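Local coordinates for YkuI protein (Bacillus subtilis, PDB 2BAS) that probably hydrolyses the second messenger cyclic di-GMP through its EAL domain, to which a C-terminal domain thought to have a signalling role is joined, at residues D320-L325 with M413-D418; C332-Y337 with Y393-T398; F388-Y393 with M401-S406. One frame throughout, in Å; residues are numbered along the deposited sequence.

Contact 1: residues D320-L325 with M413-D418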
loop_
_atom_site.group_PDB
_atom_site.type_symbol
_atom_site.label_atom_id
_atom_site.label_comp_id
_atom_site.label_asym_id
_atom_site.label_seq_id
_atom_site.Cartn_x
_atom_site.Cartn_y
_atom_site.Cartn_z
ATOM N N ASP A 320 -3.282 8.262 -38.235
ATOM C CA ASP A 320 -2.343 9.103 -38.944
ATOM C C ASP A 320 -1.972 10.333 -38.117
ATOM O O ASP A 320 -0.829 10.795 -38.171
ATOM C CB ASP A 320 -2.891 9.481 -40.319
ATOM C CG ASP A 320 -2.885 8.295 -41.304
ATOM O OD1 ASP A 320 -2.070 7.357 -41.115
ATOM O OD2 ASP A 320 -3.685 8.306 -42.275
ATOM N N PHE A 321 -2.926 10.840 -37.333
ATOM C CA PHE A 321 -2.676 12.005 -36.475
ATOM C C PHE A 321 -1.600 11.771 -35.403
ATOM O O PHE A 321 -0.741 12.634 -35.189
ATOM C CB PHE A 321 -3.984 12.536 -35.851
ATOM C CG PHE A 321 -3.779 13.379 -34.614
ATOM C CD1 PHE A 321 -3.247 14.667 -34.701
ATOM C CD2 PHE A 321 -4.124 12.882 -33.357
ATOM C CE1 PHE A 321 -3.048 15.443 -33.544
ATOM C CE2 PHE A 321 -3.935 13.654 -32.187
ATOM C CZ PHE A 321 -3.400 14.930 -32.283
ATOM N N ILE A 322 -1.646 10.617 -34.736
ATOM C CA ILE A 322 -0.689 10.331 -33.662
ATOM C C ILE A 322 0.724 10.060 -34.189
ATOM O O ILE A 322 1.713 10.347 -33.504
ATOM C CB ILE A 322 -1.162 9.215 -32.680
ATOM C CG1 ILE A 322 -1.366 7.866 -33.392
ATOM C CG2 ILE A 322 -2.426 9.654 -31.929
ATOM C CD1 ILE A 322 -1.676 6.705 -32.439
ATOM N N LYS A 323 0.813 9.523 -35.405
ATOM C CA LYS A 323 2.101 9.271 -36.036
ATOM C C LYS A 323 2.802 10.600 -36.264
ATOM O O LYS A 323 4.021 10.715 -36.083
ATOM C CB LYS A 323 1.928 8.542 -37.371
ATOM C CG LYS A 323 1.298 7.159 -37.280
ATOM C CD LYS A 323 1.102 6.604 -38.668
ATOM C CE LYS A 323 0.253 5.354 -38.648
ATOM N NZ LYS A 323 -0.104 4.950 -40.049
ATOM N N LYS A 324 2.013 11.598 -36.656
ATOM C CA LYS A 324 2.507 12.946 -36.874
ATOM C C LYS A 324 2.774 13.623 -35.533
ATOM O O LYS A 324 3.776 14.306 -35.376
ATOM C CB LYS A 324 1.520 13.767 -37.704
ATOM C CG LYS A 324 1.315 13.291 -39.144
ATOM C CD LYS A 324 0.422 14.278 -39.901
ATOM C CE LYS A 324 0.010 13.790 -41.296
ATOM N NZ LYS A 324 -1.019 12.710 -41.253
ATOM N N LEU A 325 1.888 13.435 -34.558
ATOM C CA LEU A 325 2.147 13.997 -33.234
ATOM C C LEU A 325 3.471 13.461 -32.665
ATOM O O LEU A 325 4.293 14.239 -32.170
ATOM C CB LEU A 325 0.982 13.747 -32.271
ATOM C CG LEU A 325 1.082 14.464 -30.913
ATOM C CD1 LEU A 325 1.091 15.988 -31.076
ATOM C CD2 LEU A 325 -0.035 14.024 -29.960
HETATM N N MSE A 413 -12.719 12.572 -26.570
HETATM C CA MSE A 413 -11.610 11.663 -26.878
HETATM C C MSE A 413 -10.457 12.002 -25.949
HETATM O O MSE A 413 -10.394 13.097 -25.408
HETATM C CB MSE A 413 -11.187 11.766 -28.342
HETATM C CG MSE A 413 -12.167 11.148 -29.310
HETATM SE SE MSE A 413 -11.748 11.590 -31.181
HETATM C CE MSE A 413 -13.413 10.913 -32.093
ATOM N N TYR A 414 -9.551 11.062 -25.739
ATOM C CA TYR A 414 -8.479 11.302 -24.800
ATOM C C TYR A 414 -7.152 10.823 -25.350
ATOM O O TYR A 414 -7.058 9.760 -25.962
ATOM C CB TYR A 414 -8.815 10.695 -23.420
ATOM C CG TYR A 414 -10.082 11.289 -22.870
ATOM C CD1 TYR A 414 -11.316 10.697 -23.119
ATOM C CD2 TYR A 414 -10.058 12.485 -22.161
ATOM C CE1 TYR A 414 -12.502 11.274 -22.658
ATOM C CE2 TYR A 414 -11.238 13.074 -21.690
ATOM C CZ TYR A 414 -12.454 12.462 -21.942
ATOM O OH TYR A 414 -13.621 13.037 -21.470
ATOM N N LEU A 415 -6.135 11.643 -25.120
ATOM C CA LEU A 415 -4.823 11.442 -25.666
ATOM C C LEU A 415 -3.874 11.108 -24.522
ATOM O O LEU A 415 -3.915 11.733 -23.450
ATOM C CB LEU A 415 -4.397 12.720 -26.379
ATOM C CG LEU A 415 -2.998 12.899 -26.972
ATOM C CD1 LEU A 415 -2.799 12.040 -28.224
ATOM C CD2 LEU A 415 -2.807 14.388 -27.292
ATOM N N PHE A 416 -3.026 10.109 -24.753
ATOM C CA PHE A 416 -2.079 9.702 -23.744
ATOM C C PHE A 416 -0.687 9.705 -24.341
ATOM O O PHE A 416 -0.459 9.153 -25.432
ATOM C CB PHE A 416 -2.472 8.347 -23.177
ATOM C CG PHE A 416 -3.837 8.340 -22.566
ATOM C CD1 PHE A 416 -4.961 8.056 -23.344
ATOM C CD2 PHE A 416 -4.008 8.658 -21.229
ATOM C CE1 PHE A 416 -6.227 8.081 -22.801
ATOM C CE2 PHE A 416 -5.262 8.680 -20.670
ATOM C CZ PHE A 416 -6.377 8.388 -21.449
ATOM N N ILE A 417 0.219 10.394 -23.650
ATOM C CA ILE A 417 1.608 10.521 -24.064
ATOM C C ILE A 417 2.498 10.056 -22.917
ATOM O O ILE A 417 2.522 10.686 -21.863
ATOM C CB ILE A 417 1.952 11.969 -24.381
ATOM C CG1 ILE A 417 1.039 12.519 -25.483
ATOM C CG2 ILE A 417 3.392 12.079 -24.772
ATOM C CD1 ILE A 417 1.102 14.036 -25.626
ATOM N N ASP A 418 3.209 8.950 -23.116
ATOM C CA ASP A 418 4.118 8.415 -22.093
ATOM C C ASP A 418 5.484 9.049 -22.263
ATOM O O ASP A 418 5.987 9.128 -23.378
ATOM C CB ASP A 418 4.214 6.884 -22.196
ATOM C CG ASP A 418 2.890 6.178 -21.855
ATOM O OD1 ASP A 418 2.006 6.803 -21.212
ATOM O OD2 ASP A 418 2.736 4.989 -22.230
#
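The Phe321 ring meets Leu415 at a slant, its CE2 lying 4.4 Å from CD1 of Leu415, while Arg311 makes a cation-pi contact with the same ring. Everything else across this interface is aliphatic. The closest pair is Leu325 and Leu415, which reach for each other tip to tip, with CD2 of Leu325 3.8 Å from CD1 of Leu415. Both leucines place CG opposite their own backbone N (chi1 -172° and 175°), and this extends each branched end into the gap between helix and strand. CG2 of Ile322 comes to 4.4 Å from the same CD1 of Leu415, so one methyl is met by three helix residues. Ile417 joins more loosely, CD1 reaching toward CD2 of Leu325. Nothing polar ties the segments together, and the buried residues meet through apolar van der Waals contacts. The helix segment runs at 35° to the strand, the axes 11.5 Å apart, in a plain helix-on-sheet packing. On this face of the antiparallel sheet, Val303, Ala306 and Val307 of the long helix 271-311 close in on Leu325, Leu415 and Ile417. Leu415 also touches Ile336 of strand 335-340 and Tyr407 of strand 401-409, which run on either side of strand 413-419.

Contact 2: residues C332-Y337 with Y393-T398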
loop_
_atom_site.group_PDB
_atom_site.type_symbol
_atom_site.label_atom_id
_atom_site.label_comp_id
_atom_site.label_asym_id
_atom_site.label_seq_id
_atom_site.Cartn_x
_atom_site.Cartn_y
_atom_site.Cartn_z
ATOM N N CYS A 332 10.374 14.111 -26.388
ATOM C CA CYS A 332 9.843 13.920 -25.034
ATOM C C CYS A 332 8.824 12.802 -24.847
ATOM O O CYS A 332 8.131 12.765 -23.833
ATOM C CB CYS A 332 9.267 15.231 -24.489
ATOM S SG CYS A 332 7.966 15.962 -25.497
ATOM N N SER A 333 8.732 11.878 -25.794
ATOM C CA SER A 333 7.815 10.753 -25.616
ATOM C C SER A 333 8.326 9.449 -26.230
ATOM O O SER A 333 9.280 9.456 -26.988
ATOM C CB SER A 333 6.387 11.101 -26.091
ATOM O OG SER A 333 6.336 11.516 -27.448
ATOM N N PHE A 334 7.705 8.327 -25.877
ATOM C CA PHE A 334 8.092 7.036 -26.472
ATOM C C PHE A 334 6.843 6.201 -26.772
ATOM O O PHE A 334 6.915 5.186 -27.447
ATOM C CB PHE A 334 9.107 6.263 -25.601
ATOM C CG PHE A 334 8.493 5.609 -24.390
ATOM C CD1 PHE A 334 8.138 4.260 -24.418
ATOM C CD2 PHE A 334 8.257 6.342 -23.232
ATOM C CE1 PHE A 334 7.566 3.644 -23.311
ATOM C CE2 PHE A 334 7.687 5.751 -22.123
ATOM C CZ PHE A 334 7.334 4.396 -22.155
ATOM N N ARG A 335 5.698 6.647 -26.288
ATOM C CA ARG A 335 4.422 6.001 -26.639
ATOM C C ARG A 335 3.295 7.016 -26.644
ATOM O O ARG A 335 3.207 7.861 -25.738
ATOM C CB ARG A 335 4.086 4.853 -25.695
ATOM C CG ARG A 335 3.086 3.886 -26.278
ATOM C CD ARG A 335 2.528 2.941 -25.245
ATOM N NE ARG A 335 3.439 1.850 -24.901
ATOM C CZ ARG A 335 4.150 1.787 -23.777
ATOM N NH1 ARG A 335 4.926 0.736 -23.546
ATOM N NH2 ARG A 335 4.074 2.763 -22.879
ATOM N N ILE A 336 2.466 6.951 -27.689
ATOM C CA ILE A 336 1.267 7.796 -27.830
ATOM C C ILE A 336 0.083 6.965 -28.350
ATOM O O ILE A 336 0.258 6.148 -29.261
ATOM C CB ILE A 336 1.528 9.013 -28.758
ATOM C CG1 ILE A 336 2.765 9.775 -28.281
ATOM C CG2 ILE A 336 0.310 9.961 -28.807
ATOM C CD1 ILE A 336 3.133 10.989 -29.122
ATOM N N TYR A 337 -1.104 7.181 -27.765
ATOM C CA TYR A 337 -2.357 6.514 -28.156
ATOM C C TYR A 337 -3.577 7.301 -27.643
ATOM O O TYR A 337 -3.434 8.149 -26.752
ATOM C CB TYR A 337 -2.399 5.063 -27.632
ATOM C CG TYR A 337 -2.386 4.929 -26.116
ATOM C CD1 TYR A 337 -3.560 4.709 -25.392
ATOM C CD2 TYR A 337 -1.203 5.040 -25.414
ATOM C CE1 TYR A 337 -3.528 4.599 -23.988
ATOM C CE2 TYR A 337 -1.158 4.940 -24.042
ATOM C CZ TYR A 337 -2.308 4.718 -23.326
ATOM O OH TYR A 337 -2.194 4.625 -21.953
ATOM N N TYR A 393 5.474 6.129 -12.110
ATOM C CA TYR A 393 5.141 4.720 -12.019
ATOM C C TYR A 393 5.954 3.910 -13.033
ATOM O O TYR A 393 6.553 4.468 -13.951
ATOM C CB TYR A 393 3.647 4.530 -12.197
ATOM C CG TYR A 393 3.158 4.682 -13.612
ATOM C CD1 TYR A 393 2.941 3.554 -14.414
ATOM C CD2 TYR A 393 2.884 5.937 -14.143
ATOM C CE1 TYR A 393 2.476 3.675 -15.721
ATOM C CE2 TYR A 393 2.401 6.070 -15.456
ATOM C CZ TYR A 393 2.207 4.930 -16.232
ATOM O OH TYR A 393 1.756 5.036 -17.524
ATOM N N SER A 394 5.978 2.595 -12.872
ATOM C CA SER A 394 6.835 1.746 -13.710
ATOM C C SER A 394 6.139 1.234 -14.991
ATOM O O SER A 394 5.076 0.609 -14.923
ATOM C CB SER A 394 7.351 0.592 -12.866
ATOM O OG SER A 394 8.188 -0.246 -13.626
ATOM N N ASP A 395 6.727 1.502 -16.156
ATOM C CA ASP A 395 6.118 1.048 -17.419
ATOM C C ASP A 395 6.218 -0.467 -17.539
ATOM O O ASP A 395 7.315 -1.018 -17.474
ATOM C CB ASP A 395 6.798 1.697 -18.619
ATOM C CG ASP A 395 6.182 1.271 -19.938
ATOM O OD1 ASP A 395 6.788 0.418 -20.600
ATOM O OD2 ASP A 395 5.094 1.769 -20.308
ATOM N N LEU A 396 5.085 -1.142 -17.723
ATOM C CA LEU A 396 5.076 -2.617 -17.748
ATOM C C LEU A 396 5.873 -3.262 -18.872
ATOM O O LEU A 396 6.452 -4.335 -18.681
ATOM C CB LEU A 396 3.659 -3.186 -17.702
ATOM C CG LEU A 396 3.144 -3.575 -16.310
ATOM C CD1 LEU A 396 1.775 -4.236 -16.425
ATOM C CD2 LEU A 396 4.113 -4.511 -15.579
ATOM N N GLU A 397 5.924 -2.601 -20.025
ATOM C CA GLU A 397 6.657 -3.144 -21.165
ATOM C C GLU A 397 8.147 -2.852 -21.085
ATOM O O GLU A 397 8.955 -3.776 -21.130
ATOM C CB GLU A 397 6.067 -2.663 -22.501
ATOM C CG GLU A 397 4.647 -3.181 -22.753
ATOM C CD GLU A 397 3.968 -2.586 -23.997
ATOM O OE1 GLU A 397 4.528 -1.652 -24.624
ATOM O OE2 GLU A 397 2.860 -3.068 -24.345
ATOM N N THR A 398 8.514 -1.579 -20.950
ATOM C CA THR A 398 9.927 -1.185 -20.999
ATOM C C THR A 398 10.703 -1.467 -19.712
ATOM O O THR A 398 11.896 -1.798 -19.762
ATOM C CB THR A 398 10.135 0.283 -21.450
ATOM O OG1 THR A 398 9.684 1.184 -20.434
ATOM C CG2 THR A 398 9.389 0.564 -22.746
#
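Arg335 carries the ionic part of this contact, with two carboxylates gathered at the edge of its guanidinium. NH2 donates to OD2 of Asp395 at 2.9 Å, on the syn side of the carboxylate but tilted about 30° out of its plane; the two flat groups are themselves nearly coplanar. NH1 adds only long, weak bonds to Asp395 and spends its main bond on OE1 of Glu397, at 2.7 Å. That carboxylate is turned 72° against the guanidinium, and NH1 meets OE1 from above its plane. The bend of the arginine at chi3 (-78°) turns the head toward this pair of acids. Glu397 is held from its other side too, OE2 bonding to Tyr363 OH.

Hydrogen bonds within 393-398 fix Asp395 itself. Its OD1 accepts from the backbone N of Thr398 at 2.7 Å, an Asx motif, and from OG1 of Thr398 at 3.0 Å. The carboxylate is thereby gripped through one oxygen by its own loop and through the other by the arginine.

The apolar contact belongs to Phe334, whose CE1 lies 3.6 Å from CG2 of Thr398. CB of Arg335 covers part of one ring face. Separately, the polar OD2 of Asp395 approaches the C-H edge of the ring, 3.9 Å from CZ of Phe334.

Since NH2 of Arg335 also forms a salt bridge with Asp418, a single largely buried cation serves three acids. The one guanidinium would be expected to offset their clustered negative charge and favour their ionised form, and the network pins the loop after strand 388-394 to the start of strand 335-340.

Contact 3: residues F388-Y393 with M401-S406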
loop_
_atom_site.group_PDB
_atom_site.type_symbol
_atom_site.label_atom_id
_atom_site.label_comp_id
_atom_site.label_asym_id
_atom_site.label_seq_id
_atom_site.Cartn_x
_atom_site.Cartn_y
_atom_site.Cartn_z
ATOM N N PHE A 388 -2.693 16.911 -17.785
ATOM C CA PHE A 388 -1.821 16.798 -16.585
ATOM C C PHE A 388 -0.963 15.533 -16.497
ATOM O O PHE A 388 -1.294 14.498 -17.085
ATOM C CB PHE A 388 -2.635 16.918 -15.303
ATOM C CG PHE A 388 -3.782 15.957 -15.228
ATOM C CD1 PHE A 388 -3.565 14.618 -14.929
ATOM C CD2 PHE A 388 -5.084 16.396 -15.457
ATOM C CE1 PHE A 388 -4.625 13.729 -14.867
ATOM C CE2 PHE A 388 -6.150 15.521 -15.391
ATOM C CZ PHE A 388 -5.929 14.187 -15.098
ATOM N N PHE A 389 0.128 15.636 -15.731
ATOM C CA PHE A 389 1.073 14.552 -15.525
ATOM C C PHE A 389 0.570 13.560 -14.503
ATOM O O PHE A 389 0.060 13.942 -13.448
ATOM C CB PHE A 389 2.397 15.082 -14.940
ATOM C CG PHE A 389 3.321 15.725 -15.931
ATOM C CD1 PHE A 389 3.281 15.402 -17.274
ATOM C CD2 PHE A 389 4.298 16.603 -15.490
ATOM C CE1 PHE A 389 4.157 15.996 -18.179
ATOM C CE2 PHE A 389 5.191 17.197 -16.391
ATOM C CZ PHE A 389 5.113 16.894 -17.741
ATOM N N SER A 390 0.787 12.283 -14.766
ATOM C CA SER A 390 0.597 11.286 -13.725
ATOM C C SER A 390 1.796 11.402 -12.797
ATOM O O SER A 390 2.744 12.143 -13.084
ATOM C CB SER A 390 0.567 9.887 -14.330
ATOM O OG SER A 390 1.866 9.460 -14.695
ATOM N N ASP A 391 1.764 10.672 -11.690
ATOM C CA ASP A 391 2.940 10.528 -10.838
ATOM C C ASP A 391 3.878 9.470 -11.434
ATOM O O ASP A 391 3.544 8.858 -12.442
ATOM C CB ASP A 391 2.540 10.139 -9.413
ATOM C CG ASP A 391 1.661 8.908 -9.362
ATOM O OD1 ASP A 391 0.675 8.823 -10.142
ATOM O OD2 ASP A 391 1.923 8.047 -8.510
ATOM N N LEU A 392 5.053 9.292 -10.827
ATOM C CA LEU A 392 6.031 8.303 -11.262
ATOM C C LEU A 392 5.516 6.900 -11.036
ATOM O O LEU A 392 5.176 6.518 -9.905
ATOM C CB LEU A 392 7.335 8.456 -10.486
ATOM C CG LEU A 392 8.136 9.724 -10.782
ATOM C CD1 LEU A 392 9.083 10.062 -9.617
ATOM C CD2 LEU A 392 8.862 9.615 -12.128
ATOM N N TYR A 393 5.474 6.129 -12.110
ATOM C CA TYR A 393 5.141 4.720 -12.019
ATOM C C TYR A 393 5.954 3.910 -13.033
ATOM O O TYR A 393 6.553 4.468 -13.951
ATOM C CB TYR A 393 3.647 4.530 -12.197
ATOM C CG TYR A 393 3.158 4.682 -13.612
ATOM C CD1 TYR A 393 2.941 3.554 -14.414
ATOM C CD2 TYR A 393 2.884 5.937 -14.143
ATOM C CE1 TYR A 393 2.476 3.675 -15.721
ATOM C CE2 TYR A 393 2.401 6.070 -15.456
ATOM C CZ TYR A 393 2.207 4.930 -16.232
ATOM O OH TYR A 393 1.756 5.036 -17.524
HETATM N N MSE A 401 10.932 3.688 -14.889
HETATM C CA MSE A 401 10.084 4.670 -14.253
HETATM C C MSE A 401 9.746 5.751 -15.270
HETATM O O MSE A 401 10.653 6.408 -15.810
HETATM C CB MSE A 401 10.794 5.291 -13.034
HETATM C CG MSE A 401 11.077 4.313 -11.887
HETATM SE SE MSE A 401 9.476 3.377 -11.187
HETATM C CE MSE A 401 8.674 4.853 -10.171
ATOM N N ILE A 402 8.451 5.931 -15.519
ATOM C CA ILE A 402 7.952 6.928 -16.457
ATOM C C ILE A 402 6.878 7.863 -15.828
ATOM O O ILE A 402 6.510 7.747 -14.648
ATOM C CB ILE A 402 7.328 6.227 -17.696
ATOM C CG1 ILE A 402 6.158 5.325 -17.275
ATOM C CG2 ILE A 402 8.385 5.372 -18.427
ATOM C CD1 ILE A 402 5.074 5.172 -18.336
ATOM N N ARG A 403 6.387 8.784 -16.638
ATOM C CA ARG A 403 5.196 9.575 -16.339
ATOM C C ARG A 403 4.378 9.625 -17.619
ATOM O O ARG A 403 4.947 9.647 -18.709
ATOM C CB ARG A 403 5.562 10.989 -15.883
ATOM C CG ARG A 403 5.898 11.124 -14.388
ATOM C CD ARG A 403 6.272 12.579 -14.023
ATOM N NE ARG A 403 5.786 12.978 -12.698
ATOM C CZ ARG A 403 6.565 13.262 -11.662
ATOM N NH1 ARG A 403 7.870 13.188 -11.776
ATOM N NH2 ARG A 403 6.040 13.625 -10.507
ATOM N N THR A 404 3.059 9.611 -17.479
ATOM C CA THR A 404 2.111 9.690 -18.596
ATOM C C THR A 404 1.449 11.051 -18.522
ATOM O O THR A 404 1.097 11.503 -17.431
ATOM C CB THR A 404 0.980 8.634 -18.466
ATOM O OG1 THR A 404 1.522 7.309 -18.511
ATOM C CG2 THR A 404 -0.099 8.789 -19.586
ATOM N N PHE A 405 1.273 11.697 -19.675
ATOM C CA PHE A 405 0.549 12.964 -19.762
ATOM C C PHE A 405 -0.805 12.783 -20.468
ATOM O O PHE A 405 -0.836 12.312 -21.603
ATOM C CB PHE A 405 1.381 14.018 -20.485
ATOM C CG PHE A 405 0.722 15.353 -20.537
ATOM C CD1 PHE A 405 0.858 16.251 -19.476
ATOM C CD2 PHE A 405 -0.074 15.710 -21.623
ATOM C CE1 PHE A 405 0.232 17.487 -19.511
ATOM C CE2 PHE A 405 -0.708 16.958 -21.660
ATOM C CZ PHE A 405 -0.558 17.840 -20.604
ATOM N N SER A 406 -1.891 13.172 -19.788
ATOM C CA SER A 406 -3.284 13.023 -20.262
ATOM C C SER A 406 -3.859 14.331 -20.769
ATOM O O SER A 406 -3.870 15.316 -20.044
ATOM C CB SER A 406 -4.195 12.597 -19.113
ATOM O OG SER A 406 -3.727 11.421 -18.523
#
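Phe388 and Ser406 form an antiparallel hydrogen-bonded pair, Ser406 N donating to Phe388 O at 3.1 Å, and Tyr393 and Ile402 form another, but between them the register slips by one residue. In the interval Ser390 N still reaches Thr404 O (2.8 Å), while the side chain of Ser390 stands in for a backbone acceptor: its OG takes the N-H of Thr404 at 3.0 Å, almost straight at 177°. With OG set between the backbone N and the carbonyl carbon (chi1 75°), the hydroxyl also donates to Asp391 O. Arg403 holds the same detour from another side: NE bonds to Ser390 O at 3.2 Å, in the carbonyl plane, and CG of Leu392 lies over one face of the guanidinium, 3.6 Å from NH1.

These two strands are a beta hairpin, and 388-394 is an edge strand of the antiparallel sheet within this chain, with 401-409 next inward. The strand order of this six-stranded sheet, 3-2-1-6-5-4, is consistent with a PAS-like fold. At this margin Asp391 makes salt bridges to Arg224 and Lys225 of the second subunit.

Toward the hairpin's turn, CG1 of Ile402 sits over one face of the Tyr393 ring in a CH-pi contact, 4.2 Å from its centroid. The phenol OH lies next to OG1 of Thr404; Arg371 donates to that OH, and OG1 is bonded to Asp418. The methyl of selenomethionine Met401 packs against CB of Leu392. At the far end the Phe389 and Phe405 rings meet obliquely, centroids 5.6 Å apart and planes at 81°, and Phe299 of helix 271-311 lies against both.

All three contacts sit in the C-terminal domain and draw on one antiparallel sheet. Strand 413-419 lies between 335-340 and 401-409, so Asp418 of contact 1 reaches Arg335 of contact 2 on one neighbour and Thr404 of contact 3 on the other. Along the chain, contact 1 closes a loop that encloses the other two; contacts 2 and 3 interlock and share Tyr393. Their centres are about 9 Å apart, against about 13 and 15 Å from contact 1. Contact 1 packs a helix on the sheet, away from the partner chain, whereas contacts 2 and 3 touch the second subunit around its Arg224 and Lys225, which places the C-terminal domain of one chain against the EAL domain of the other.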